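Local coordinates for photosystem II extrinsic protein V (Arthrospira maxima, PDB 1F1C) that carries one covalently bound heme c and probably stabilises the oxygen-evolving complex as an extrinsic, lumenal subunit of photosystem II, at residues 1-6 with 18-24; 26-31 with 112-117; 73-77 with 90-94. All blocks are in the same frame, centred on the assembly; numbering follows the deposited sequence.

From the N terminus, contact 1 comes first: 1-6 and 18-24 close a short loop made largely of the antiparallel strands 7-9 and 16-18, the second of which runs into the contact at Val18, and fasten the start of the chain to the head of helix 21-34. The same helix goes straight on into contact 2, where 26-31 crosses 112-117 of helix 107-124 and so brings distant parts of the sequence together. Contacts 1 and 2 touch, for instance where Glu23 O meets Asn112 CB. Contact 3, between 73-77 and 90-94, falls wholly within the long span that contact 2 joins; it ties the end of helix 67-75 to the loop bearing the heme ligand His90.

Contact 1: 1-6 with 18-24; sequences LTEELR and VLSLKEI
Arg6 O is approached by two groups of the other segment. Leu19 N donates a hydrogen bond to it of 3.0 Å, with an N-H...O angle of 151°. Beside it, Val18 CA lies 3.3 Å from Arg6 O in a CA-H...O contact, so the carbonyl has the chain of 18-19 drawn up against it. The Arg6 side chain then reaches back over this join. Its CG stands anti to the carbonyl carbon (chi1 -67°) and the chain bends at chi3, which brings the guanidinium alongside the backbone of 19-21. Leu19 O lies obliquely to that group, 3.0 Å from Arg6 NH2, while Ser20 CA and Leu21 N come at its edge, near its plane. The aliphatic stem is used too: Arg6 CG rests on Ile24 CD1 at 3.9 Å. Further out, Leu1 adds an apolar touch, its CD2 pressed to 3.4 Å from Leu21 CD1, closer than usual for two methyl groups. Val18 CG1, in turn, packs against Glu3 O.

Ser20 and Glu23 form a capping box at the start of the helix. Glu23 N donates to Ser20 OG at 3.0 Å, and Ser20 N returns a bond of 2.8 Å to the anti lone pair of Glu23 OE1. Together these bonds cap the first turn of the helix, next to the backbone that Arg6 lies along.

The whole contact lies away from the heme. It pins the loop before strand 7-9 to the beginning of helix 21-34, while Leu19, Glu23 and Ile24 lean on Tyr111, Asn112 and Leu119 of helix 107-124, and Leu19 also meets Phe8 of strand 7-9.

Contact 2: 26-31 with 112-117; sequences KGQQVF and NVAGYI
Gly27 lies against the backbone of Asn112 and Val113 where the two helices cross, and this is the tight part of the contact. The axes approach to 7.3 Å with a crossing angle of -95°, and Gly27 CA sits 3.4 Å from Asn112 C. A beta carbon at this position would fall 2.1 Å from Asn112 O, a plain clash; only a residue without one lets the backbones come so near. Gly27 CA also makes a CA-H...O contact with Asn112 O. Next to it the side chains of Val30 and Val113 cross at about a right angle, with Val30 CG1 3.4 Å from Val113 CG2, again under normal carbon contact.

Aromatic groups continue the packing. With Tyr116 CG anti to the backbone N (chi1 172°), the ring swings across to helix 26-31, and Gln28 CA sits over the centre of one face, 3.7 Å from the ring centroid, in a CH-pi contact. Tyr116 CE2 lies over a face of Phe31, 3.6 Å from Phe31 CG, the planes inclined at 54°, while Val113 CG1 comes to the edge of the Phe31 ring.

The solvent side is looser. Exposed Lys26 approaches Asn112 OD1 through CB alone, at 3.9 Å, before its extended chain leads away. Gln28 lies at the margin but still packs CB and CG on the Tyr116 ring.

Such a nearly perpendicular meeting of N- and C-terminal helices is the hallmark of the class I cytochrome c fold. Here helix 21-34 crosses helix 107-124, whose Val113 and Ile117 touch the heme; Phe31 also reaches Leu52 of a loop, and Ala114 packs on helix 67-75.

Contact 3: 73-77 with 90-94; sequences YIKNP and HPSLK. With HEC (heme c), chain C.
Tyr73 and His90 both carry CG anti to the backbone N (chi1 -171° and -176°), and these extended settings bring the two rings together beside the heme. The result is an edge-to-face (T-shaped) pair: the edge of Tyr73 points at the face of His90, CE2 of the tyrosine 3.7 Å from CE1 of the histidine, with the planes at 88°. His90 NE2 binds the heme iron at 2.2 Å, while on its far side ND1 donates to Pro91 O at 2.8 Å, close to the ring plane; the two bonds together fix the rotation of the imidazole. Pro77 CG packs 3.6 Å from His90 ND1.

Tyr73 also lays one face on the porphyrin edge, its OH 3.2 Å from heme CHA, with Pro77 CA over the opposite face. Without the ring, as with an alanine here, that heme edge and the face of His90 would probably lose their aromatic neighbour, and the imidazole would be less firmly held.

Farther from the heme, Ser92 CA makes a CA-H...O contact of 3.2 Å with Ile74 O, and Pro77 CD is pressed against Ser92 CB.

His39 supplies the other axial ligand, giving bis-histidine coordination, and Leu89 of the second subunit packs on His90. The contact thus seats the ligand loop against the C-terminal end of helix 67-75, which Ile74 and Lys75 join to helix 107-124 through Leu110, Lys75 adding a salt bridge to Glu107.

Contact 1: 1-6 with 18-24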
loop_
_atom_site.group_PDB
_atom_site.type_symbol
_atom_site.label_atom_id
_atom_site.label_comp_id
_atom_site.label_asym_id
_atom_site.label_seq_id
_atom_site.Cartn_x
_atom_site.Cartn_y
_atom_site.Cartn_z
ATOM N N LEU A 1 12.070 -31.059 14.368
ATOM C CA LEU A 1 10.710 -30.508 14.098
ATOM C C LEU A 1 9.717 -31.653 13.884
ATOM O O LEU A 1 9.487 -32.088 12.754
ATOM C CB LEU A 1 10.750 -29.608 12.858
ATOM C CG LEU A 1 9.575 -28.645 12.663
ATOM C CD1 LEU A 1 9.458 -27.705 13.861
ATOM C CD2 LEU A 1 9.790 -27.848 11.389
ATOM N N THR A 2 9.135 -32.133 14.983
ATOM C CA THR A 2 8.173 -33.233 14.942
ATOM C C THR A 2 7.004 -32.937 14.010
ATOM O O THR A 2 6.755 -31.784 13.654
ATOM C CB THR A 2 7.586 -33.533 16.342
ATOM O OG1 THR A 2 6.681 -32.488 16.720
ATOM C CG2 THR A 2 8.693 -33.627 17.378
ATOM N N GLU A 3 6.285 -33.987 13.628
ATOM C CA GLU A 3 5.136 -33.846 12.746
ATOM C C GLU A 3 4.026 -33.094 13.470
ATOM O O GLU A 3 3.080 -32.606 12.849
ATOM C CB GLU A 3 4.632 -35.222 12.312
ATOM C CG GLU A 3 5.647 -36.033 11.531
ATOM C CD GLU A 3 5.043 -37.284 10.923
ATOM O OE1 GLU A 3 4.097 -37.156 10.117
ATOM O OE2 GLU A 3 5.512 -38.395 11.252
ATOM N N GLU A 4 4.152 -33.002 14.791
ATOM C CA GLU A 4 3.167 -32.310 15.608
ATOM C C GLU A 4 3.223 -30.798 15.381
ATOM O O GLU A 4 2.205 -30.159 15.109
ATOM C CB GLU A 4 3.406 -32.622 17.087
ATOM C CG GLU A 4 2.406 -31.961 18.017
ATOM C CD GLU A 4 0.972 -32.219 17.592
ATOM O OE1 GLU A 4 0.584 -33.404 17.485
ATOM O OE2 GLU A 4 0.237 -31.233 17.359
ATOM N N LEU A 5 4.416 -30.227 15.492
ATOM C CA LEU A 5 4.577 -28.799 15.295
ATOM C C LEU A 5 4.183 -28.417 13.878
ATOM O O LEU A 5 3.746 -27.291 13.627
ATOM C CB LEU A 5 6.028 -28.389 15.546
ATOM C CG LEU A 5 6.548 -28.549 16.978
ATOM C CD1 LEU A 5 8.032 -28.248 16.995
ATOM C CD2 LEU A 5 5.798 -27.617 17.931
ATOM N N ARG A 6 4.331 -29.368 12.962
ATOM C CA ARG A 6 4.024 -29.150 11.557
ATOM C C ARG A 6 2.575 -29.459 11.191
ATOM O O ARG A 6 2.253 -29.632 10.019
ATOM C CB ARG A 6 4.983 -29.971 10.693
ATOM C CG ARG A 6 6.433 -29.493 10.794
ATOM C CD ARG A 6 7.435 -30.613 10.579
ATOM N NE ARG A 6 7.254 -31.285 9.298
ATOM C CZ ARG A 6 7.011 -32.588 9.168
ATOM N NH1 ARG A 6 6.920 -33.366 10.243
ATOM N NH2 ARG A 6 6.856 -33.114 7.961
ATOM N N VAL A 18 -0.680 -31.765 7.690
ATOM C CA VAL A 18 0.689 -31.895 8.128
ATOM C C VAL A 18 1.579 -31.485 6.970
ATOM O O VAL A 18 1.624 -32.165 5.952
ATOM C CB VAL A 18 1.003 -33.339 8.542
ATOM C CG1 VAL A 18 2.392 -33.410 9.166
ATOM C CG2 VAL A 18 -0.056 -33.837 9.522
ATOM N N LEU A 19 2.260 -30.357 7.105
ATOM C CA LEU A 19 3.142 -29.912 6.041
ATOM C C LEU A 19 4.516 -30.531 6.198
ATOM O O LEU A 19 4.956 -30.825 7.305
ATOM C CB LEU A 19 3.274 -28.387 6.036
ATOM C CG LEU A 19 2.169 -27.624 5.310
ATOM C CD1 LEU A 19 0.839 -27.852 6.018
ATOM C CD2 LEU A 19 2.519 -26.141 5.272
ATOM N N SER A 20 5.191 -30.738 5.078
ATOM C CA SER A 20 6.527 -31.302 5.120
ATOM C C SER A 20 7.459 -30.163 5.496
ATOM O O SER A 20 7.154 -28.993 5.255
ATOM C CB SER A 20 6.934 -31.840 3.748
ATOM O OG SER A 20 7.289 -30.767 2.885
ATOM N N LEU A 21 8.591 -30.507 6.087
ATOM C CA LEU A 21 9.568 -29.511 6.471
ATOM C C LEU A 21 10.059 -28.812 5.211
ATOM O O LEU A 21 10.287 -27.605 5.215
ATOM C CB LEU A 21 10.738 -30.175 7.208
ATOM C CG LEU A 21 11.897 -29.247 7.595
ATOM C CD1 LEU A 21 11.353 -28.042 8.357
ATOM C CD2 LEU A 21 12.909 -30.004 8.431
ATOM N N LYS A 22 10.200 -29.567 4.126
ATOM C CA LYS A 22 10.667 -28.997 2.867
ATOM C C LYS A 22 9.796 -27.825 2.418
ATOM O O LYS A 22 10.309 -26.784 2.006
ATOM C CB LYS A 22 10.692 -30.068 1.772
ATOM C CG LYS A 22 11.362 -29.610 0.483
ATOM C CD LYS A 22 11.435 -30.727 -0.558
ATOM C CE LYS A 22 10.092 -30.973 -1.240
ATOM N NZ LYS A 22 9.641 -29.806 -2.056
ATOM N N GLU A 23 8.481 -27.995 2.502
ATOM C CA GLU A 23 7.547 -26.953 2.094
ATOM C C GLU A 23 7.729 -25.699 2.934
ATOM O O GLU A 23 7.664 -24.578 2.422
ATOM C CB GLU A 23 6.111 -27.458 2.212
ATOM C CG GLU A 23 5.801 -28.627 1.286
ATOM C CD GLU A 23 4.428 -29.219 1.534
ATOM O OE1 GLU A 23 4.170 -29.660 2.675
ATOM O OE2 GLU A 23 3.610 -29.238 0.590
ATOM N N ILE A 24 7.958 -25.891 4.227
ATOM C CA ILE A 24 8.160 -24.773 5.131
ATOM C C ILE A 24 9.446 -24.023 4.787
ATOM O O ILE A 24 9.499 -22.796 4.900
ATOM C CB ILE A 24 8.200 -25.254 6.595
ATOM C CG1 ILE A 24 6.850 -25.873 6.966
ATOM C CG2 ILE A 24 8.503 -24.097 7.519
ATOM C CD1 ILE A 24 6.842 -26.536 8.323
#

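Contact 2: 26-31 with 112-117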
loop_
_atom_site.group_PDB
_atom_site.type_symbol
_atom_site.label_atom_id
_atom_site.label_comp_id
_atom_site.label_asym_id
_atom_site.label_seq_id
_atom_site.Cartn_x
_atom_site.Cartn_y
_atom_site.Cartn_z
ATOM N N LYS A 26 10.617 -23.674 1.909
ATOM C CA LYS A 26 10.261 -22.899 0.725
ATOM C C LYS A 26 9.362 -21.723 1.082
ATOM O O LYS A 26 9.452 -20.661 0.470
ATOM C CB LYS A 26 9.548 -23.778 -0.301
ATOM C CG LYS A 26 10.441 -24.803 -0.980
ATOM C CD LYS A 26 9.656 -25.581 -2.027
ATOM C CE LYS A 26 10.530 -26.594 -2.736
ATOM N NZ LYS A 26 9.781 -27.368 -3.773
ATOM N N GLY A 27 8.495 -21.915 2.071
ATOM C CA GLY A 27 7.613 -20.836 2.482
ATOM C C GLY A 27 8.448 -19.692 3.031
ATOM O O GLY A 27 8.188 -18.520 2.753
ATOM N N GLN A 28 9.461 -20.042 3.817
ATOM C CA GLN A 28 10.357 -19.059 4.407
ATOM C C GLN A 28 10.985 -18.213 3.308
ATOM O O GLN A 28 10.986 -16.986 3.383
ATOM C CB GLN A 28 11.454 -19.765 5.213
ATOM C CG GLN A 28 12.369 -18.815 5.976
ATOM C CD GLN A 28 13.447 -19.541 6.757
ATOM O OE1 GLN A 28 14.159 -20.379 6.209
ATOM N NE2 GLN A 28 13.573 -19.222 8.039
ATOM N N GLN A 29 11.519 -18.878 2.289
ATOM C CA GLN A 29 12.145 -18.192 1.167
ATOM C C GLN A 29 11.197 -17.184 0.562
ATOM O O GLN A 29 11.524 -16.003 0.451
ATOM C CB GLN A 29 12.554 -19.188 0.083
ATOM C CG GLN A 29 13.797 -19.980 0.409
ATOM C CD GLN A 29 13.922 -21.217 -0.451
ATOM O OE1 GLN A 29 13.743 -21.162 -1.674
ATOM N NE2 GLN A 29 14.233 -22.349 0.183
ATOM N N VAL A 30 10.020 -17.647 0.153
ATOM C CA VAL A 30 9.063 -16.735 -0.448
ATOM C C VAL A 30 8.808 -15.602 0.528
ATOM O O VAL A 30 8.780 -14.426 0.148
ATOM C CB VAL A 30 7.725 -17.437 -0.786
ATOM C CG1 VAL A 30 6.724 -16.426 -1.312
ATOM C CG2 VAL A 30 7.956 -18.506 -1.838
ATOM N N PHE A 31 8.650 -15.953 1.798
ATOM C CA PHE A 31 8.387 -14.938 2.797
ATOM C C PHE A 31 9.526 -13.931 2.885
ATOM O O PHE A 31 9.301 -12.727 2.787
ATOM C CB PHE A 31 8.145 -15.583 4.163
ATOM C CG PHE A 31 7.733 -14.603 5.230
ATOM C CD1 PHE A 31 8.691 -13.884 5.942
ATOM C CD2 PHE A 31 6.382 -14.376 5.499
ATOM C CE1 PHE A 31 8.313 -12.945 6.912
ATOM C CE2 PHE A 31 5.993 -13.446 6.463
ATOM C CZ PHE A 31 6.958 -12.727 7.170
ATOM N N ASN A 112 2.817 -22.751 1.198
ATOM C CA ASN A 112 4.061 -22.870 1.969
ATOM C C ASN A 112 4.287 -21.653 2.884
ATOM O O ASN A 112 4.643 -21.793 4.067
ATOM C CB ASN A 112 5.257 -23.017 1.011
ATOM C CG ASN A 112 5.158 -24.256 0.111
ATOM O OD1 ASN A 112 5.734 -24.286 -0.972
ATOM N ND2 ASN A 112 4.445 -25.277 0.565
ATOM N N VAL A 113 4.089 -20.458 2.333
ATOM C CA VAL A 113 4.279 -19.249 3.116
ATOM C C VAL A 113 3.288 -19.275 4.277
ATOM O O VAL A 113 3.627 -18.884 5.397
ATOM C CB VAL A 113 4.049 -17.971 2.266
ATOM C CG1 VAL A 113 4.401 -16.730 3.083
ATOM C CG2 VAL A 113 4.897 -18.021 1.019
ATOM N N ALA A 114 2.074 -19.751 4.006
ATOM C CA ALA A 114 1.034 -19.839 5.029
ATOM C C ALA A 114 1.474 -20.769 6.162
ATOM O O ALA A 114 1.269 -20.478 7.342
ATOM C CB ALA A 114 -0.270 -20.341 4.403
ATOM N N GLY A 115 2.078 -21.896 5.793
ATOM C CA GLY A 115 2.545 -22.829 6.793
ATOM C C GLY A 115 3.686 -22.210 7.575
ATOM O O GLY A 115 3.775 -22.367 8.796
ATOM N N TYR A 116 4.569 -21.509 6.870
ATOM C CA TYR A 116 5.711 -20.857 7.508
ATOM C C TYR A 116 5.231 -19.849 8.551
ATOM O O TYR A 116 5.638 -19.900 9.716
ATOM C CB TYR A 116 6.571 -20.129 6.462
ATOM C CG TYR A 116 7.660 -19.286 7.076
ATOM C CD1 TYR A 116 8.731 -19.876 7.740
ATOM C CD2 TYR A 116 7.597 -17.894 7.034
ATOM C CE1 TYR A 116 9.712 -19.103 8.351
ATOM C CE2 TYR A 116 8.572 -17.113 7.636
ATOM C CZ TYR A 116 9.626 -17.725 8.294
ATOM O OH TYR A 116 10.591 -16.957 8.904
ATOM N N ILE A 117 4.371 -18.929 8.123
ATOM C CA ILE A 117 3.839 -17.917 9.023
ATOM C C ILE A 117 3.256 -18.548 10.284
ATOM O O ILE A 117 3.567 -18.112 11.388
ATOM C CB ILE A 117 2.741 -17.060 8.326
ATOM C CG1 ILE A 117 3.380 -16.170 7.240
ATOM C CG2 ILE A 117 1.985 -16.231 9.379
ATOM C CD1 ILE A 117 2.382 -15.335 6.392
#

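Contact 3: 73-77 with 90-94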
loop_
_atom_site.group_PDB
_atom_site.type_symbol
_atom_site.label_atom_id
_atom_site.label_comp_id
_atom_site.label_asym_id
_atom_site.label_seq_id
_atom_site.Cartn_x
_atom_site.Cartn_y
_atom_site.Cartn_z
ATOM N N TYR A 73 -5.786 -14.454 1.747
ATOM C CA TYR A 73 -5.288 -13.123 2.036
ATOM C C TYR A 73 -4.278 -12.634 1.005
ATOM O O TYR A 73 -4.368 -11.499 0.538
ATOM C CB TYR A 73 -4.643 -13.074 3.423
ATOM C CG TYR A 73 -4.323 -11.661 3.819
ATOM C CD1 TYR A 73 -5.285 -10.853 4.436
ATOM C CD2 TYR A 73 -3.099 -11.090 3.477
ATOM C CE1 TYR A 73 -5.030 -9.505 4.699
ATOM C CE2 TYR A 73 -2.840 -9.748 3.723
ATOM C CZ TYR A 73 -3.805 -8.960 4.336
ATOM O OH TYR A 73 -3.535 -7.637 4.592
ATOM N N ILE A 74 -3.311 -13.480 0.657
ATOM C CA ILE A 74 -2.297 -13.090 -0.315
ATOM C C ILE A 74 -2.910 -12.943 -1.694
ATOM O O ILE A 74 -2.515 -12.071 -2.467
ATOM C CB ILE A 74 -1.153 -14.104 -0.375
ATOM C CG1 ILE A 74 -0.523 -14.229 1.010
ATOM C CG2 ILE A 74 -0.118 -13.655 -1.403
ATOM C CD1 ILE A 74 0.389 -15.440 1.174
ATOM N N LYS A 75 -3.877 -13.797 -2.000
ATOM C CA LYS A 75 -4.555 -13.726 -3.286
ATOM C C LYS A 75 -5.477 -12.501 -3.326
ATOM O O LYS A 75 -5.657 -11.879 -4.376
ATOM C CB LYS A 75 -5.391 -14.989 -3.512
ATOM C CG LYS A 75 -4.569 -16.251 -3.719
ATOM C CD LYS A 75 -5.408 -17.514 -3.577
ATOM C CE LYS A 75 -6.529 -17.588 -4.596
ATOM N NZ LYS A 75 -6.007 -17.653 -5.987
ATOM N N ASN A 76 -6.042 -12.147 -2.174
ATOM C CA ASN A 76 -6.972 -11.031 -2.114
ATOM C C ASN A 76 -6.879 -10.263 -0.798
ATOM O O ASN A 76 -7.763 -10.354 0.056
ATOM C CB ASN A 76 -8.392 -11.563 -2.296
ATOM C CG ASN A 76 -9.390 -10.468 -2.581
ATOM O OD1 ASN A 76 -10.591 -10.657 -2.404
ATOM N ND2 ASN A 76 -8.904 -9.318 -3.041
ATOM N N PRO A 77 -5.805 -9.485 -0.621
ATOM C CA PRO A 77 -5.580 -8.690 0.593
ATOM C C PRO A 77 -6.712 -7.719 0.962
ATOM O O PRO A 77 -7.250 -7.016 0.105
ATOM C CB PRO A 77 -4.278 -7.957 0.283
ATOM C CG PRO A 77 -3.555 -8.912 -0.607
ATOM C CD PRO A 77 -4.650 -9.389 -1.533
ATOM N N HIS A 90 -1.212 -3.576 -1.382
ATOM C CA HIS A 90 -0.571 -4.660 -0.639
ATOM C C HIS A 90 -0.204 -5.782 -1.594
ATOM O O HIS A 90 -0.958 -6.090 -2.515
ATOM C CB HIS A 90 -1.490 -5.210 0.461
ATOM C CG HIS A 90 -0.849 -6.270 1.316
ATOM N ND1 HIS A 90 -0.622 -7.556 0.869
ATOM C CD2 HIS A 90 -0.391 -6.235 2.590
ATOM C CE1 HIS A 90 -0.055 -8.264 1.834
ATOM N NE2 HIS A 90 0.103 -7.489 2.894
ATOM N N PRO A 91 0.972 -6.394 -1.392
ATOM C CA PRO A 91 1.415 -7.487 -2.257
ATOM C C PRO A 91 0.330 -8.546 -2.449
ATOM O O PRO A 91 -0.310 -8.985 -1.493
ATOM C CB PRO A 91 2.642 -8.016 -1.526
ATOM C CG PRO A 91 3.247 -6.755 -0.991
ATOM C CD PRO A 91 2.025 -6.039 -0.423
ATOM N N SER A 92 0.130 -8.933 -3.705
ATOM C CA SER A 92 -0.867 -9.924 -4.102
ATOM C C SER A 92 -0.561 -10.271 -5.550
ATOM O O SER A 92 0.336 -9.683 -6.152
ATOM C CB SER A 92 -2.281 -9.343 -4.015
ATOM O OG SER A 92 -2.482 -8.344 -5.006
ATOM N N LEU A 93 -1.314 -11.210 -6.114
ATOM C CA LEU A 93 -1.099 -11.628 -7.495
ATOM C C LEU A 93 -1.637 -10.619 -8.500
ATOM O O LEU A 93 -1.239 -10.623 -9.659
ATOM C CB LEU A 93 -1.720 -13.010 -7.730
ATOM C CG LEU A 93 -0.973 -14.125 -6.987
ATOM C CD1 LEU A 93 -1.765 -15.417 -7.014
ATOM C CD2 LEU A 93 0.399 -14.310 -7.619
ATOM N N LYS A 94 -2.533 -9.749 -8.053
ATOM C CA LYS A 94 -3.093 -8.729 -8.929
ATOM C C LYS A 94 -2.375 -7.422 -8.624
ATOM O O LYS A 94 -2.769 -6.350 -9.079
ATOM C CB LYS A 94 -4.594 -8.577 -8.667
ATOM C CG LYS A 94 -4.929 -8.047 -7.284
ATOM C CD LYS A 94 -6.430 -8.051 -7.028
ATOM C CE LYS A 94 -6.979 -9.467 -6.924
ATOM N NZ LYS A 94 -8.414 -9.470 -6.525
HETATM FE FE HEC C . 1.463 -7.782 4.586
HETATM C CHA HEC C . -1.161 -7.199 6.664
HETATM C CHB HEC C . 0.920 -11.226 4.927
HETATM C CHC HEC C . 3.930 -8.492 2.349
HETATM C CHD HEC C . 2.299 -4.506 4.635
HETATM N NA HEC C . 0.132 -8.937 5.515
HETATM C C1A HEC C . -0.895 -8.526 6.320
HETATM C C2A HEC C . -1.569 -9.672 6.869
HETATM C C3A HEC C . -0.999 -10.779 6.392
HETATM C C4A HEC C . 0.082 -10.330 5.589
HETATM C CMA HEC C . -1.497 -12.214 6.475
HETATM C CAA HEC C . -2.743 -9.653 7.789
HETATM C CBA HEC C . -2.189 -9.533 9.185
HETATM C CGA HEC C . -3.259 -9.710 10.224
HETATM O O1A HEC C . -4.435 -9.852 9.838
HETATM O O2A HEC C . -2.927 -9.706 11.421
HETATM N NB HEC C . 2.230 -9.458 3.795
HETATM C C1B HEC C . 1.909 -10.808 4.070
HETATM C C2B HEC C . 2.635 -11.707 3.238
HETATM C C3B HEC C . 3.381 -10.938 2.419
HETATM C C4B HEC C . 3.184 -9.559 2.806
HETATM C CMB HEC C . 2.613 -13.227 3.260
HETATM C CAB HEC C . 4.164 -11.410 1.366
HETATM C CBB HEC C . 3.598 -12.071 0.259
HETATM N NC HEC C . 2.831 -6.734 3.724
HETATM C C1C HEC C . 3.795 -7.182 2.835
HETATM C C2C HEC C . 4.643 -6.119 2.413
HETATM C C3C HEC C . 4.170 -4.976 2.989
HETATM C C4C HEC C . 3.057 -5.385 3.851
HETATM C CMC HEC C . 5.892 -6.243 1.543
HETATM C CAC HEC C . 4.771 -3.695 2.874
HETATM C CBC HEC C . 4.926 -3.052 1.608
HETATM N ND HEC C . 0.691 -6.180 5.413
HETATM C C1D HEC C . 1.131 -4.881 5.297
HETATM C C2D HEC C . 0.297 -3.982 6.019
HETATM C C3D HEC C . -0.668 -4.737 6.583
HETATM C C4D HEC C . -0.410 -6.108 6.233
HETATM C CMD HEC C . 0.579 -2.488 6.294
HETATM C CAD HEC C . -1.879 -4.235 7.376
HETATM C CBD HEC C . -3.065 -3.896 6.473
HETATM C CGD HEC C . -4.304 -3.472 7.257
HETATM O O1D HEC C . -4.896 -4.307 7.965
HETATM O O2D HEC C . -4.689 -2.289 7.168
#